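Local coordinates for fucolectin-related protein (Streptococcus pneumoniae, PDB 2J22), which probably binds fucose-containing glycans such as blood group antigens, as the fucose-binding module of a pneumococcal virulence factor, at residues Q23-Y28 and T50-D55. Residues are numbered along the deposited sequence; the frame is centred on the assembly and turned at random.
Sequences QSSTDY and THTKED
Tyr28 turns the edge of its ring onto a face of the His51 imidazole, a T-shaped pair at one end of a loop-on-loop contact in this beta-sandwich fucose-binding module; residues 23-28 leave the end of strand 20-23, and both segments precede strand 59-64. The ring planes stand at 65°, and Tyr28 CD2 sits over the centre of the imidazole, 3.5 Å from His51 NE2. The rotation of the imidazole is fixed by its own segment: ND1 donates to Thr52 O almost in the ring plane. A single backbone bond joins the middle, where Asp27 N donates to His51 O at 2.8 Å with an angle of 164° at the hydrogen. Lys53 crosses Asp27 at about a right angle, its CG against the carboxylate carbon; a bend at the last torsion brings NZ to Thr26 O at 3.0 Å, whereas its salt bridge to Asp27 OD1 is long. A water bridges Asp27 OD2 and Thr52 O. Gln23 is extended beyond CG, and its NE2 serves Thr26 OG1 and Gly30 O while OE1 reaches Thr50 OG1, itself bonded to Leu139 N, through a second water. At the far end two serine hydroxyls converge on Asp55 OD2: Ser25 OG, which accepts from Lys53 N, lies doubtfully close, and Ser24 OG, also bonded to Trp59 N, donates to Asp55 OD2 at 2.7 Å from the anti side.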
ATOM      1  N   GLN A  23       3.701  -9.011  -3.195  1.00 24.91           N
ATOM      2  CA  GLN A  23       3.764  -8.018  -4.268  1.00 24.54           C
ATOM      3  C   GLN A  23       4.180  -8.694  -5.559  1.00 25.03           C
ATOM      4  O   GLN A  23       4.575  -9.858  -5.554  1.00 26.24           O
ATOM      5  CB  GLN A  23       4.693  -6.823  -3.869  1.00 23.30           C
ATOM      6  CG  GLN A  23       6.182  -7.156  -3.556  1.00 22.63           C
ATOM      7  CD  GLN A  23       6.989  -5.995  -2.902  1.00 19.78           C
ATOM      8  OE1 GLN A  23       6.436  -4.906  -2.565  1.00 20.03           O
ATOM      9  NE2 GLN A  23       8.264  -6.181  -2.792  1.00 19.52           N
ATOM     10  N   SER A  24       4.071  -7.974  -6.654  1.00 26.27           N
ATOM     11  CA  SER A  24       4.279  -8.479  -7.993  1.00 26.40           C
ATOM     12  C   SER A  24       5.699  -9.031  -8.147  1.00 27.07           C
ATOM     13  O   SER A  24       5.875 -10.073  -8.786  1.00 27.62           O
ATOM     14  CB  SER A  24       3.993  -7.376  -8.998  1.00 27.14           C
ATOM     15  OG  SER A  24       4.856  -6.271  -8.725  1.00 25.70           O
ATOM     16  N   SER A  25       6.705  -8.361  -7.565  1.00 25.21           N
ATOM     17  CA  SER A  25       8.060  -8.918  -7.577  1.00 23.82           C
ATOM     18  C   SER A  25       8.890  -8.130  -6.556  1.00 23.75           C
ATOM     19  O   SER A  25       8.427  -7.175  -5.987  1.00 21.18           O
ATOM     20  CB  SER A  25       8.715  -8.826  -8.973  1.00 22.37           C
ATOM     21  OG  SER A  25       8.827  -7.458  -9.367  1.00 22.82           O
ATOM     22  N   THR A  26      10.142  -8.480  -6.358  1.00 25.15           N
ATOM     23  CA  THR A  26      10.917  -7.726  -5.364  1.00 26.25           C
ATOM     24  C   THR A  26      12.274  -7.368  -5.940  1.00 27.51           C
ATOM     25  O   THR A  26      12.938  -8.222  -6.595  1.00 27.00           O
ATOM     26  CB  THR A  26      11.092  -8.610  -4.131  1.00 26.76           C
ATOM     27  OG1 THR A  26       9.813  -8.862  -3.509  1.00 27.97           O
ATOM     28  CG2 THR A  26      11.962  -7.937  -3.066  1.00 24.26           C
ATOM     29  N   ASP A  27      12.695  -6.123  -5.727  1.00 26.64           N
ATOM     30  CA  ASP A  27      14.027  -5.707  -6.167  1.00 27.53           C
ATOM     31  C   ASP A  27      14.702  -4.984  -5.006  1.00 26.43           C
ATOM     32  O   ASP A  27      14.027  -4.430  -4.156  1.00 24.78           O
ATOM     33  CB  ASP A  27      13.883  -4.791  -7.357  1.00 28.43           C
ATOM     34  CG  ASP A  27      14.888  -5.073  -8.459  1.00 32.79           C
ATOM     35  OD1 ASP A  27      15.685  -6.009  -8.327  1.00 34.17           O
ATOM     36  OD2 ASP A  27      14.942  -4.379  -9.501  1.00 34.19           O
ATOM     37  N   TYR A  28      16.024  -5.071  -4.916  1.00 24.90           N
ATOM     38  CA  TYR A  28      16.774  -4.204  -3.960  1.00 24.68           C
ATOM     39  C   TYR A  28      16.440  -4.497  -2.511  1.00 23.52           C
ATOM     40  O   TYR A  28      16.408  -3.636  -1.656  1.00 22.91           O
ATOM     41  CB  TYR A  28      16.579  -2.712  -4.274  1.00 23.27           C
ATOM     42  CG  TYR A  28      16.927  -2.371  -5.710  1.00 24.64           C
ATOM     43  CD1 TYR A  28      18.238  -2.521  -6.181  1.00 25.22           C
ATOM     44  CD2 TYR A  28      15.952  -1.883  -6.612  1.00 21.20           C
ATOM     45  CE1 TYR A  28      18.581  -2.254  -7.524  1.00 23.89           C
ATOM     46  CE2 TYR A  28      16.279  -1.590  -7.977  1.00 23.58           C
ATOM     47  CZ  TYR A  28      17.600  -1.780  -8.414  1.00 25.56           C
ATOM     48  OH  TYR A  28      17.950  -1.479  -9.724  1.00 27.90           O
ATOM     49  N   THR A  50       9.444  -0.741   0.443  1.00 20.68           N
ATOM     50  CA  THR A  50       9.273  -1.848  -0.505  1.00 19.37           C
ATOM     51  C   THR A  50       9.832  -1.394  -1.897  1.00 19.00           C
ATOM     52  O   THR A  50      10.049  -0.188  -2.160  1.00 19.06           O
ATOM     53  CB  THR A  50       7.754  -2.258  -0.656  1.00 18.82           C
ATOM     54  OG1 THR A  50       7.082  -1.256  -1.416  1.00 21.59           O
ATOM     55  CG2 THR A  50       6.952  -2.355   0.738  1.00 19.60           C
ATOM     56  N   HIS A  51      10.018  -2.345  -2.794  1.00 18.73           N
ATOM     57  CA  HIS A  51      10.537  -2.121  -4.150  1.00 19.84           C
ATOM     58  C   HIS A  51      10.213  -3.305  -5.032  1.00 19.74           C
ATOM     59  O   HIS A  51      10.633  -4.445  -4.715  1.00 21.52           O
ATOM     60  CB  HIS A  51      12.062  -1.874  -4.138  1.00 20.03           C
ATOM     61  CG  HIS A  51      12.540  -0.993  -5.266  1.00 22.91           C
ATOM     62  ND1 HIS A  51      12.164  -1.174  -6.578  1.00 20.50           N
ATOM     63  CD2 HIS A  51      13.359   0.083  -5.259  1.00 22.03           C
ATOM     64  CE1 HIS A  51      12.752  -0.263  -7.340  1.00 22.24           C
ATOM     65  NE2 HIS A  51      13.473   0.524  -6.559  1.00 22.37           N
ATOM     66  N   THR A  52       9.391  -3.099  -6.051  1.00 21.11           N
ATOM     67  CA  THR A  52       9.204  -4.133  -7.070  1.00 20.89           C
ATOM     68  C   THR A  52      10.240  -3.990  -8.166  1.00 22.44           C
ATOM     69  O   THR A  52      10.930  -2.958  -8.278  1.00 21.55           O
ATOM     70  CB  THR A  52       7.741  -4.135  -7.651  1.00 22.25           C
ATOM     71  OG1 THR A  52       7.559  -2.943  -8.426  1.00 23.23           O
ATOM     72  CG2 THR A  52       6.638  -3.979  -6.497  1.00 20.13           C
ATOM     73  N   LYS A  53      10.355  -5.025  -9.000  1.00 22.88           N
ATOM     74  CA  LYS A  53      10.921  -4.875 -10.318  1.00 23.55           C
ATOM     75  C   LYS A  53      10.084  -3.975 -11.215  1.00 25.18           C
ATOM     76  O   LYS A  53       9.019  -3.506 -10.828  1.00 22.42           O
ATOM     77  CB  LYS A  53      11.102  -6.221 -10.969  1.00 24.89           C
ATOM     78  CG  LYS A  53      12.230  -7.014 -10.279  1.00 25.31           C
ATOM     79  CD  LYS A  53      12.172  -8.474 -10.684  1.00 32.20           C
ATOM     80  CE  LYS A  53      13.511  -9.160 -10.627  1.00 36.30           C
ATOM     81  NZ  LYS A  53      14.014  -9.267  -9.240  1.00 39.83           N
ATOM     82  N   GLU A  54      10.517  -3.846 -12.466  1.00 24.64           N
ATOM     83  CA  GLU A  54       9.831  -2.940 -13.379  1.00 24.81           C
ATOM     84  C   GLU A  54       8.641  -3.662 -14.045  1.00 24.15           C
ATOM     85  O   GLU A  54       8.681  -4.046 -15.222  1.00 23.10           O
ATOM     86  CB  GLU A  54      10.799  -2.428 -14.410  1.00 26.31           C
ATOM     87  CG  GLU A  54      11.914  -1.540 -13.852  1.00 29.40           C
ATOM     88  CD  GLU A  54      13.004  -1.386 -14.897  1.00 35.93           C
ATOM     89  OE1 GLU A  54      13.786  -2.339 -15.130  1.00 37.74           O
ATOM     90  OE2 GLU A  54      13.018  -0.351 -15.560  1.00 39.89           O
ATOM     91  N   ASP A  55       7.589  -3.891 -13.276  1.00 22.94           N
ATOM     92  CA  ASP A  55       6.569  -4.875 -13.693  1.00 24.38           C
ATOM     93  C   ASP A  55       5.453  -4.245 -14.524  1.00 24.22           C
ATOM     94  O   ASP A  55       5.360  -2.998 -14.627  1.00 23.95           O
ATOM     95  CB  ASP A  55       5.927  -5.565 -12.460  1.00 24.15           C
ATOM     96  CG  ASP A  55       6.851  -6.503 -11.768  1.00 25.45           C
ATOM     97  OD1 ASP A  55       7.726  -7.147 -12.422  1.00 30.11           O
ATOM     98  OD2 ASP A  55       6.795  -6.668 -10.556  1.00 24.62           O
TER
HETATM   99  O   HOH W   1       5.923  -2.568  -3.405  1.00 15.70           O
HETATM  100  O   HOH W   2      13.117  -2.271  -9.931  1.00 28.63           O